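Local coordinates for putative hydrolase (Acinetobacter sp. NBRC 100985, PDB 4XUK), which probably hydrolyses organophosphate triesters and lactones at a two-zinc centre, as a member of the metallo-beta-lactamase superfamily, at residues T56-F61 with S82-V87; I70-G75 with Q187-I192; I104-T107 with H113-G116; L109-V114 with V161-Q166. The protein carries 2 engineered substitutions. All blocks are in the same frame, centred on the assembly; numbering follows the deposited sequence.

In the fold
Two mixed sheets and the two-zinc site tie the four contacts together. Strands 54-64, 69-72 and 103-105, used by contacts 1, 2 and 3, lie side by side in one sheet, and contact 2 joins that sheet to the second. Contacts 3 and 4 share His113 and Val114, with centres about 8 Å apart; the zinc ion bound by His113 belongs to both, and contact 4 also reaches the other zinc ion, through His110. Asp73, just after strand 69-72, links contacts 2 and 3, its OD2 lying 2.8 Å from Thr107 OG1 and 2.8 Å from His113 ND1. Contact 1 meets contact 4 where Ile58 CG2 packs on Asp112 O at 3.8 Å, beside the metal site.

Contact 1: T56-F61 with S82-V87; sequences TSINAF and SHLGSV
Leu84 and Val87 come down on Ile58 and Ala60, two residues that face the same side of strand 54-64 in the first mixed sheet of the metallo-beta-lactamase fold. Segment 82-87 ends the long loop after strand 69-72 and leads into helix 87-93; its touching part runs nearly along the strand, the two directions differing by 17°. Within the loop, His83 turns one ring face to Leu84 CG, which sits 3.8 Å above the ring centre, while its NE2 is hydrogen-bonded to Asn24 on the adjacent strand. Leu84 is the first residue to reach strand 54-64. Its CG lies beside the backbone N (chi1 -50°), which lets CD2 be the branch that touches, 3.7 Å from Ile58 CD1. The two side chains cross at about a right angle, one methyl against one methyl. Gly85 follows with a positive phi of 98°, a backbone shape at which a CB would run into the carbonyl O of Leu84. The carboxylate of Asp21 accepts from both Gly85 N and Val87 N, holding the approach to the helix against strand 14-26. No hydrogen bond joins the two segments, so the contact rests on buried apolar packing; the side chain of Ile58 is about 6 Å from a zinc ion, next to the two-metal site. At Val87 the backbones come closer, its CA 6.9 Å from Ala60 CA. Here the small Ala60 presents its single methyl, CB, at 3.8 Å from Val87 CG2.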
loop_
_atom_site.group_PDB
_atom_site.type_symbol
_atom_site.label_atom_id
_atom_site.label_comp_id
_atom_site.label_asym_id
_atom_site.label_seq_id
_atom_site.Cartn_x
_atom_site.Cartn_y
_atom_site.Cartn_z
ATOM N N THR A 56 0.417 12.886 4.737
ATOM C CA THR A 56 -0.928 12.520 5.151
ATOM C C THR A 56 -1.842 12.501 3.939
ATOM O O THR A 56 -2.033 13.528 3.284
ATOM C CB THR A 56 -1.463 13.522 6.182
ATOM O OG1 THR A 56 -0.551 13.571 7.287
ATOM C CG2 THR A 56 -2.854 13.115 6.675
ATOM N N SER A 57 -2.382 11.326 3.627
ATOM C CA SER A 57 -3.314 11.199 2.512
ATOM C C SER A 57 -4.643 11.871 2.852
ATOM O O SER A 57 -5.002 12.026 4.029
ATOM C CB SER A 57 -3.558 9.730 2.172
ATOM O OG SER A 57 -2.374 9.077 1.761
ATOM N N ILE A 58 -5.359 12.271 1.807
ATOM C CA ILE A 58 -6.741 12.675 1.934
ATOM C C ILE A 58 -7.492 11.787 0.952
ATOM O O ILE A 58 -7.270 11.872 -0.256
ATOM C CB ILE A 58 -6.966 14.165 1.579
ATOM C CG1 ILE A 58 -6.144 15.084 2.480
ATOM C CG2 ILE A 58 -8.455 14.519 1.732
ATOM C CD1 ILE A 58 -4.720 15.311 1.995
ATOM N N ASN A 59 -8.334 10.901 1.476
ATOM C CA ASN A 59 -9.060 9.950 0.645
ATOM C C ASN A 59 -10.590 10.144 0.734
ATOM O O ASN A 59 -11.106 10.784 1.669
ATOM C CB ASN A 59 -8.730 8.512 1.064
ATOM C CG ASN A 59 -7.246 8.275 1.273
ATOM O OD1 ASN A 59 -6.420 8.597 0.424
ATOM N ND2 ASN A 59 -6.906 7.669 2.396
ATOM N N ALA A 60 -11.302 9.597 -0.251
ATOM C CA ALA A 60 -12.757 9.435 -0.186
ATOM C C ALA A 60 -13.067 8.014 -0.646
ATOM O O ALA A 60 -12.194 7.354 -1.226
ATOM C CB ALA A 60 -13.448 10.435 -1.083
ATOM N N PHE A 61 -14.296 7.547 -0.418
ATOM C CA PHE A 61 -14.660 6.170 -0.778
ATOM C C PHE A 61 -15.997 6.058 -1.493
ATOM O O PHE A 61 -17.003 6.632 -1.048
ATOM C CB PHE A 61 -14.655 5.271 0.476
ATOM C CG PHE A 61 -13.358 5.313 1.225
ATOM C CD1 PHE A 61 -12.290 4.525 0.827
ATOM C CD2 PHE A 61 -13.185 6.192 2.290
ATOM C CE1 PHE A 61 -11.071 4.586 1.494
ATOM C CE2 PHE A 61 -11.987 6.256 2.958
ATOM C CZ PHE A 61 -10.917 5.456 2.556
ATOM N N SER A 82 -4.318 24.082 -4.870
ATOM C CA SER A 82 -4.127 23.314 -6.091
ATOM C C SER A 82 -3.726 21.843 -5.931
ATOM O O SER A 82 -3.974 21.035 -6.836
ATOM C CB SER A 82 -3.086 24.046 -6.953
ATOM O OG SER A 82 -3.156 23.649 -8.309
ATOM N N HIS A 83 -3.098 21.481 -4.812
ATOM C CA HIS A 83 -2.563 20.118 -4.695
ATOM C C HIS A 83 -3.606 19.047 -4.342
ATOM O O HIS A 83 -3.335 17.854 -4.485
ATOM C CB HIS A 83 -1.359 20.055 -3.744
ATOM C CG HIS A 83 -1.690 20.377 -2.321
ATOM N ND1 HIS A 83 -2.302 21.555 -1.948
ATOM C CD2 HIS A 83 -1.498 19.674 -1.180
ATOM C CE1 HIS A 83 -2.475 21.562 -0.637
ATOM N NE2 HIS A 83 -1.996 20.431 -0.147
ATOM N N LEU A 84 -4.787 19.466 -3.886
ATOM C CA LEU A 84 -5.863 18.518 -3.593
ATOM C C LEU A 84 -6.951 18.609 -4.659
ATOM O O LEU A 84 -6.781 19.317 -5.653
ATOM C CB LEU A 84 -6.440 18.784 -2.203
ATOM C CG LEU A 84 -5.409 18.891 -1.076
ATOM C CD1 LEU A 84 -6.065 19.295 0.253
ATOM C CD2 LEU A 84 -4.621 17.589 -0.916
ATOM N N GLY A 85 -8.055 17.879 -4.474
ATOM C CA GLY A 85 -9.172 17.963 -5.403
ATOM C C GLY A 85 -9.224 16.854 -6.445
ATOM O O GLY A 85 -10.035 16.919 -7.382
ATOM N N SER A 86 -8.381 15.832 -6.296
ATOM C CA SER A 86 -8.314 14.751 -7.291
ATOM C C SER A 86 -9.447 13.721 -7.222
ATOM O O SER A 86 -9.526 12.845 -8.084
ATOM C CB SER A 86 -6.970 14.014 -7.197
ATOM O OG SER A 86 -5.915 14.813 -7.687
ATOM N N VAL A 87 -10.311 13.805 -6.208
ATOM C CA VAL A 87 -11.326 12.760 -6.007
ATOM C C VAL A 87 -12.163 12.490 -7.249
ATOM O O VAL A 87 -12.339 11.334 -7.642
ATOM C CB VAL A 87 -12.250 13.049 -4.796
ATOM C CG1 VAL A 87 -13.564 12.262 -4.916
ATOM C CG2 VAL A 87 -11.552 12.675 -3.501
#

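Contact 2: I70-G75 with Q187-I192; sequences ILIDSG and QGFKVI. Engineered in segment 70-75: Ile70 (natural residue Val).
Phe189 reaches from the second mixed sheet to Ile70 and Ile72 of the first, and its ring spans the gap between the sheets. From CB, a chi1 of -70° turns CG away from the carbonyl carbon and carries the ring toward strand 69-72, and the contact is made by the far half of the ring. CE1 lies 3.7 Å from Ile70 CG1 and 3.9 Å from Ile70 CG2. On the other flank CE2 meets Ile72 CD1 at 3.6 Å. At the tip, CZ touches both isoleucines, which lie to the same side of it, 3.8 Å from Ile70 CG1 and 4.1 Å from Ile72 CD1. Both isoleucines approach the ring obliquely; Ile72 comes at it from the opposite direction, whereas Ile70 slides past it. Ile70 is an engineered residue, valine in the natural protein, and its modelled chi1 of 123° is far from a staggered value, which makes the finer detail of its placement less certain. Gln187 and Gly188, both with positive phi, form a type I' turn that connects strands 185-186 and 189-193 and delivers Phe189 to the interface. The contact is wholly apolar. Around it, Phe189 also touches Val63 of strand 54-64, Leu105 of strand 103-105 and Leu206 of strand 202-208, so the ring is buried between the two sheets of the sandwich, with strand 69-72 running between strands 54-64 and 103-105 on the facing side.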
loop_
_atom_site.group_PDB
_atom_site.type_symbol
_atom_site.label_atom_id
_atom_site.label_comp_id
_atom_site.label_asym_id
_atom_site.label_seq_id
_atom_site.Cartn_x
_atom_site.Cartn_y
_atom_site.Cartn_z
ATOM N N ILE A 70 -22.783 4.805 -3.457
ATOM C CA ILE A 70 -22.734 5.822 -2.435
ATOM C C ILE A 70 -21.298 6.342 -2.196
ATOM O O ILE A 70 -20.332 5.573 -2.155
ATOM C CB ILE A 70 -23.513 5.354 -1.161
ATOM C CG1 ILE A 70 -22.642 5.381 0.058
ATOM C CG2 ILE A 70 -24.177 3.985 -1.342
ATOM C CD1 ILE A 70 -22.762 6.658 0.678
ATOM N N LEU A 71 -21.167 7.663 -2.089
ATOM C CA LEU A 71 -19.865 8.289 -1.900
ATOM C C LEU A 71 -19.706 8.735 -0.448
ATOM O O LEU A 71 -20.591 9.383 0.120
ATOM C CB LEU A 71 -19.714 9.480 -2.863
ATOM C CG LEU A 71 -18.433 10.320 -2.846
ATOM C CD1 LEU A 71 -17.234 9.473 -3.232
ATOM C CD2 LEU A 71 -18.555 11.536 -3.771
ATOM N N ILE A 72 -18.587 8.370 0.167
ATOM C CA ILE A 72 -18.370 8.687 1.578
ATOM C C ILE A 72 -17.209 9.666 1.723
ATOM O O ILE A 72 -16.032 9.290 1.608
ATOM C CB ILE A 72 -18.202 7.397 2.401
ATOM C CG1 ILE A 72 -19.410 6.486 2.135
ATOM C CG2 ILE A 72 -18.087 7.705 3.885
ATOM C CD1 ILE A 72 -19.368 5.135 2.804
ATOM N N ASP A 73 -17.570 10.930 1.969
ATOM C CA ASP A 73 -16.672 12.089 1.818
ATOM C C ASP A 73 -16.284 12.316 0.347
ATOM O O ASP A 73 -16.546 11.467 -0.499
ATOM C CB ASP A 73 -15.463 12.018 2.775
ATOM C CG ASP A 73 -15.884 12.137 4.228
ATOM O OD1 ASP A 73 -17.022 12.617 4.471
ATOM O OD2 ASP A 73 -15.105 11.736 5.124
ATOM N N SER A 74 -15.684 13.464 0.027
ATOM C CA SER A 74 -15.521 13.827 -1.389
ATOM C C SER A 74 -14.245 14.589 -1.696
ATOM O O SER A 74 -14.045 15.053 -2.832
ATOM C CB SER A 74 -16.697 14.681 -1.844
ATOM O OG SER A 74 -16.704 15.919 -1.126
ATOM N N GLY A 75 -13.386 14.750 -0.696
ATOM C CA GLY A 75 -12.167 15.511 -0.902
ATOM C C GLY A 75 -12.441 17.003 -0.841
ATOM O O GLY A 75 -13.550 17.421 -0.489
ATOM N N GLN A 187 -29.372 4.026 3.374
ATOM C CA GLN A 187 -28.904 3.131 2.311
ATOM C C GLN A 187 -28.250 1.877 2.870
ATOM O O GLN A 187 -27.310 1.337 2.275
ATOM C CB GLN A 187 -27.916 3.851 1.387
ATOM C CG GLN A 187 -28.534 4.949 0.527
ATOM C CD GLN A 187 -29.147 4.409 -0.758
ATOM O OE1 GLN A 187 -29.644 3.280 -0.800
ATOM N NE2 GLN A 187 -29.121 5.220 -1.810
ATOM N N GLY A 188 -28.735 1.430 4.024
ATOM C CA GLY A 188 -28.194 0.244 4.660
ATOM C C GLY A 188 -26.971 0.526 5.512
ATOM O O GLY A 188 -26.428 -0.388 6.135
ATOM N N PHE A 189 -26.532 1.783 5.536
ATOM C CA PHE A 189 -25.425 2.176 6.400
ATOM C C PHE A 189 -25.943 2.559 7.774
ATOM O O PHE A 189 -26.982 3.215 7.892
ATOM C CB PHE A 189 -24.641 3.357 5.806
ATOM C CG PHE A 189 -23.839 3.004 4.579
ATOM C CD1 PHE A 189 -24.461 2.848 3.341
ATOM C CD2 PHE A 189 -22.466 2.832 4.665
ATOM C CE1 PHE A 189 -23.720 2.529 2.204
ATOM C CE2 PHE A 189 -21.723 2.516 3.544
ATOM C CZ PHE A 189 -22.348 2.359 2.309
ATOM N N LYS A 190 -25.232 2.161 8.806
ATOM C CA LYS A 190 -25.527 2.584 10.145
ATOM C C LYS A 190 -24.679 3.785 10.589
ATOM O O LYS A 190 -23.505 3.816 10.419
ATOM C CB LYS A 190 -25.387 1.450 11.097
ATOM C CG LYS A 190 -25.629 1.877 12.485
ATOM C CD LYS A 190 -25.580 0.731 13.435
ATOM C CE LYS A 190 -25.596 1.216 14.858
ATOM N NZ LYS A 190 -25.967 0.015 15.614
ATOM N N VAL A 191 -25.322 4.768 11.159
ATOM C CA VAL A 191 -24.590 5.958 11.577
ATOM C C VAL A 191 -24.099 5.815 13.021
ATOM O O VAL A 191 -24.835 5.369 13.907
ATOM C CB VAL A 191 -25.404 7.265 11.343
ATOM C CG1 VAL A 191 -25.899 7.329 9.901
ATOM C CG2 VAL A 191 -26.575 7.377 12.295
ATOM N N ILE A 192 -22.837 6.166 13.243
ATOM C CA ILE A 192 -22.216 5.994 14.548
ATOM C C ILE A 192 -21.623 7.304 15.030
ATOM O O ILE A 192 -20.793 7.919 14.344
ATOM C CB ILE A 192 -21.134 4.889 14.499
ATOM C CG1 ILE A 192 -21.766 3.583 14.003
ATOM C CG2 ILE A 192 -20.465 4.703 15.860
ATOM C CD1 ILE A 192 -20.786 2.458 13.812
#

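Contact 3: I104-T107 with H113-G116; sequences ILLT and HVCG. With ZN (zinc ion), chain C.
The HxHxDH signature of the metallo-beta-lactamase superfamily, here His108 to His113, is bracketed by this contact: Leu106 and Thr107 lead into it from strand 103-105, His113 closes it and Val114 follows. The apolar half belongs to Leu106. Its CD1 packs on Val114 CG2 at 3.5 Å, and its other branch, CD2, rests 3.6 Å from the backbone O of His113. In Val114 a chi1 of 64° puts CG1 between the backbone N and the carbonyl carbon, leaving CG2, across from the N, to meet the leucine. The polar half is at Thr107, where OG1 approaches the His113 ring obliquely, 3.8 Å from ND1, and is not bonded to it. Both atoms instead bind the same carboxylate oxygen, Asp73 OD2, while Ser74 OG donates to His113 O. At the far side of the imidazole, NE2 binds one of the two zinc ions at 2.0 Å, the one whose other protein ligands are Asp112, Asp218 and His265. A disulfide from Cys115 to Cys79 ties the next turn to the loop after strand 69-72. Two opposed bonds, ND1 to a carboxylate and NE2 to the metal, restrict rotation of the His113 ring; the backbone O is held as well. Asp73 thus acts as a second-shell residue: its acceptance of the N-H of ND1 is consistent with a lone pair on NE2 directed at the zinc, and its charge would be expected to polarise the ring toward the metal.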
loop_
_atom_site.group_PDB
_atom_site.type_symbol
_atom_site.label_atom_id
_atom_site.label_comp_id
_atom_site.label_asym_id
_atom_site.label_seq_id
_atom_site.Cartn_x
_atom_site.Cartn_y
_atom_site.Cartn_z
ATOM N N ILE A 104 -24.526 10.688 -0.962
ATOM C CA ILE A 104 -23.238 11.103 -0.422
ATOM C C ILE A 104 -23.371 11.206 1.095
ATOM O O ILE A 104 -24.236 11.919 1.595
ATOM C CB ILE A 104 -22.790 12.462 -1.018
ATOM C CG1 ILE A 104 -22.597 12.336 -2.535
ATOM C CG2 ILE A 104 -21.522 12.983 -0.320
ATOM C CD1 ILE A 104 -22.247 13.631 -3.249
ATOM N N LEU A 105 -22.536 10.461 1.815
ATOM C CA LEU A 105 -22.488 10.557 3.274
ATOM C C LEU A 105 -21.237 11.331 3.682
ATOM O O LEU A 105 -20.118 11.016 3.252
ATOM C CB LEU A 105 -22.477 9.172 3.925
ATOM C CG LEU A 105 -23.575 8.203 3.502
ATOM C CD1 LEU A 105 -23.377 6.839 4.148
ATOM C CD2 LEU A 105 -24.966 8.755 3.757
ATOM N N LEU A 106 -21.433 12.347 4.507
ATOM C CA LEU A 106 -20.321 13.158 4.984
ATOM C C LEU A 106 -20.024 12.816 6.438
ATOM O O LEU A 106 -20.919 12.848 7.279
ATOM C CB LEU A 106 -20.670 14.650 4.853
ATOM C CG LEU A 106 -20.908 15.111 3.410
ATOM C CD1 LEU A 106 -21.260 16.581 3.362
ATOM C CD2 LEU A 106 -19.699 14.814 2.508
ATOM N N THR A 107 -18.775 12.477 6.742
ATOM C CA THR A 107 -18.426 12.184 8.130
ATOM C C THR A 107 -18.498 13.450 8.967
ATOM O O THR A 107 -18.888 13.410 10.136
ATOM C CB THR A 107 -17.026 11.557 8.250
ATOM O OG1 THR A 107 -16.052 12.412 7.630
ATOM C CG2 THR A 107 -17.013 10.176 7.597
ATOM N N HIS A 113 -13.559 17.288 3.238
ATOM C CA HIS A 113 -14.529 16.207 3.147
ATOM C C HIS A 113 -15.778 16.608 2.382
ATOM O O HIS A 113 -16.350 15.786 1.649
ATOM C CB HIS A 113 -14.870 15.710 4.549
ATOM C CG HIS A 113 -13.665 15.254 5.299
ATOM N ND1 HIS A 113 -13.352 13.925 5.459
ATOM C CD2 HIS A 113 -12.649 15.952 5.862
ATOM C CE1 HIS A 113 -12.208 13.823 6.111
ATOM N NE2 HIS A 113 -11.770 15.040 6.379
ATOM N N VAL A 114 -16.196 17.864 2.543
ATOM C CA VAL A 114 -17.432 18.339 1.923
ATOM C C VAL A 114 -17.241 19.094 0.595
ATOM O O VAL A 114 -18.085 18.979 -0.298
ATOM C CB VAL A 114 -18.271 19.193 2.905
ATOM C CG1 VAL A 114 -17.534 20.469 3.284
ATOM C CG2 VAL A 114 -19.624 19.537 2.286
ATOM N N CYS A 115 -16.153 19.856 0.449
ATOM C CA CYS A 115 -16.025 20.741 -0.725
ATOM C C CYS A 115 -16.074 19.992 -2.060
ATOM O O CYS A 115 -16.585 20.511 -3.061
ATOM C CB CYS A 115 -14.759 21.600 -0.644
ATOM S SG CYS A 115 -14.921 23.049 0.428
ATOM N N GLY A 116 -15.576 18.758 -2.069
ATOM C CA GLY A 116 -15.600 17.942 -3.277
ATOM C C GLY A 116 -16.968 17.621 -3.854
ATOM O O GLY A 116 -17.044 17.056 -4.951
HETATM ZN ZN ZN C . -10.068 15.678 7.260
#

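Contact 4: L109-V114 with V161-Q166; sequences LHPDHV and VEKIKQ. With ZN (zinc ion), chain C; ZN (zinc ion), chain D.
The flat groups of 109-114 serve the metals, while Leu109, Pro111 and Val114 pack against Lys163 and Ile164 of helix 151-173. The His113 ring has the backbone O of His110 at its edge, in plane; His110 turns its ring to the zinc ion it shares with His108, His197 and Asp218, which ND1 binds at 2.4 Å, and the carboxylate of Asp112 gives OD2 to the other zinc ion, also bound by His113, at 2.3 Å. His110 is the N-cap residue of helix 111-114, and its O accepts from both His113 N and Val114 N. Across the contact, Ile164 is the central side chain. Its CG1 lies 3.2 Å from Leu109 O, CD1 reaches Leu109 CB at 3.8 Å, and Val114 CG1 stands a looser 4.3 Å from Ile164 CG1. Beside it, Pro111 CG meets Lys163 CD at 3.8 Å. The lysine chain then bends at its last torsion (chi4 -72°), taking NZ away to a hydrogen bond with Cys79 O. Trp140 of helix 134-141 touches both Leu109 and Ile164. A long helix backs the HxHxDH turn from the side away from the metals, and that turn supplies ligands to both zinc ions, as in binuclear metallo-beta-lactamase-fold hydrolases.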
loop_
_atom_site.group_PDB
_atom_site.type_symbol
_atom_site.label_atom_id
_atom_site.label_comp_id
_atom_site.label_asym_id
_atom_site.label_seq_id
_atom_site.Cartn_x
_atom_site.Cartn_y
_atom_site.Cartn_z
ATOM N N LEU A 109 -18.147 18.222 8.231
ATOM C CA LEU A 109 -18.165 19.291 7.240
ATOM C C LEU A 109 -16.848 20.058 7.091
ATOM O O LEU A 109 -16.842 21.150 6.522
ATOM C CB LEU A 109 -19.318 20.271 7.544
ATOM C CG LEU A 109 -20.735 19.707 7.430
ATOM C CD1 LEU A 109 -21.770 20.719 7.923
ATOM C CD2 LEU A 109 -21.036 19.330 5.997
ATOM N N HIS A 110 -15.730 19.501 7.572
ATOM C CA HIS A 110 -14.436 20.097 7.255
ATOM C C HIS A 110 -14.293 20.126 5.728
ATOM O O HIS A 110 -14.776 19.223 5.040
ATOM C CB HIS A 110 -13.267 19.348 7.950
ATOM C CG HIS A 110 -12.943 19.880 9.314
ATOM N ND1 HIS A 110 -12.206 19.173 10.239
ATOM C CD2 HIS A 110 -13.261 21.057 9.912
ATOM C CE1 HIS A 110 -12.092 19.877 11.349
ATOM N NE2 HIS A 110 -12.717 21.031 11.179
ATOM N N PRO A 111 -13.672 21.189 5.188
ATOM C CA PRO A 111 -13.615 21.387 3.733
ATOM C C PRO A 111 -12.982 20.235 2.950
ATOM O O PRO A 111 -13.350 20.048 1.789
ATOM C CB PRO A 111 -12.770 22.651 3.592
ATOM C CG PRO A 111 -13.092 23.432 4.866
ATOM C CD PRO A 111 -13.156 22.360 5.925
ATOM N N ASP A 112 -12.069 19.482 3.555
ATOM C CA ASP A 112 -11.431 18.391 2.827
ATOM C C ASP A 112 -12.324 17.147 2.773
ATOM O O ASP A 112 -11.910 16.088 2.300
ATOM C CB ASP A 112 -10.053 18.076 3.414
ATOM C CG ASP A 112 -10.102 17.819 4.903
ATOM O OD1 ASP A 112 -10.777 18.580 5.628
ATOM O OD2 ASP A 112 -9.461 16.860 5.350
ATOM N N HIS A 113 -13.559 17.288 3.238
ATOM C CA HIS A 113 -14.529 16.207 3.147
ATOM C C HIS A 113 -15.778 16.608 2.382
ATOM O O HIS A 113 -16.350 15.786 1.649
ATOM C CB HIS A 113 -14.870 15.710 4.549
ATOM C CG HIS A 113 -13.665 15.254 5.299
ATOM N ND1 HIS A 113 -13.352 13.925 5.459
ATOM C CD2 HIS A 113 -12.649 15.952 5.862
ATOM C CE1 HIS A 113 -12.208 13.823 6.111
ATOM N NE2 HIS A 113 -11.770 15.040 6.379
ATOM N N VAL A 114 -16.196 17.864 2.543
ATOM C CA VAL A 114 -17.432 18.339 1.923
ATOM C C VAL A 114 -17.241 19.094 0.595
ATOM O O VAL A 114 -18.085 18.979 -0.298
ATOM C CB VAL A 114 -18.271 19.193 2.905
ATOM C CG1 VAL A 114 -17.534 20.469 3.284
ATOM C CG2 VAL A 114 -19.624 19.537 2.286
ATOM N N VAL A 161 -16.903 28.055 7.427
ATOM C CA VAL A 161 -18.347 28.189 7.189
ATOM C C VAL A 161 -18.651 28.623 5.748
ATOM O O VAL A 161 -19.537 28.057 5.089
ATOM C CB VAL A 161 -19.041 29.136 8.209
ATOM C CG1 VAL A 161 -20.446 29.500 7.741
ATOM C CG2 VAL A 161 -19.114 28.470 9.567
ATOM N N GLU A 162 -17.937 29.612 5.251
ATOM C CA GLU A 162 -18.130 30.048 3.878
ATOM C C GLU A 162 -17.865 28.968 2.822
ATOM O O GLU A 162 -18.607 28.809 1.926
ATOM C CB GLU A 162 -17.352 31.291 3.559
ATOM C CG GLU A 162 -17.949 32.071 2.419
ATOM C CD GLU A 162 -19.082 33.034 2.821
ATOM O OE1 GLU A 162 -18.925 34.225 2.624
ATOM O OE2 GLU A 162 -20.123 32.629 3.309
ATOM N N LYS A 163 -16.805 28.230 2.990
ATOM C CA LYS A 163 -16.509 27.132 2.067
ATOM C C LYS A 163 -17.603 26.068 2.127
ATOM O O LYS A 163 -17.986 25.492 1.094
ATOM C CB LYS A 163 -15.169 26.489 2.421
ATOM C CG LYS A 163 -13.963 27.430 2.391
ATOM C CD LYS A 163 -12.753 26.716 3.011
ATOM C CE LYS A 163 -11.539 27.627 3.210
ATOM N NZ LYS A 163 -10.877 27.977 1.933
ATOM N N ILE A 164 -18.087 25.791 3.336
ATOM C CA ILE A 164 -19.140 24.796 3.527
ATOM C C ILE A 164 -20.407 25.231 2.797
ATOM O O ILE A 164 -21.016 24.447 2.072
ATOM C CB ILE A 164 -19.460 24.594 5.028
ATOM C CG1 ILE A 164 -18.289 23.915 5.749
ATOM C CG2 ILE A 164 -20.734 23.773 5.201
ATOM C CD1 ILE A 164 -18.393 23.933 7.275
ATOM N N LYS A 165 -20.793 26.486 3.004
ATOM C CA LYS A 165 -21.997 27.020 2.401
ATOM C C LYS A 165 -21.932 26.987 0.883
ATOM O O LYS A 165 -22.908 26.600 0.243
ATOM C CB LYS A 165 -22.294 28.429 2.938
ATOM C CG LYS A 165 -22.913 28.405 4.327
ATOM C CD LYS A 165 -23.030 29.804 4.929
ATOM C CE LYS A 165 -23.847 29.761 6.214
ATOM N NZ LYS A 165 -24.061 31.131 6.745
ATOM N N GLN A 166 -20.808 27.358 0.307
ATOM C CA GLN A 166 -20.680 27.307 -1.120
ATOM C C GLN A 166 -20.786 25.895 -1.708
ATOM O O GLN A 166 -21.340 25.718 -2.713
ATOM C CB GLN A 166 -19.438 28.040 -1.620
ATOM C CG GLN A 166 -18.128 27.449 -1.172
ATOM C CD GLN A 166 -17.572 26.360 -2.073
ATOM O OE1 GLN A 166 -17.006 25.368 -1.636
ATOM N NE2 GLN A 166 -17.732 26.573 -3.322
HETATM ZN ZN ZN C . -10.068 15.678 7.260
HETATM ZN ZN ZN D . -11.541 16.926 9.690
#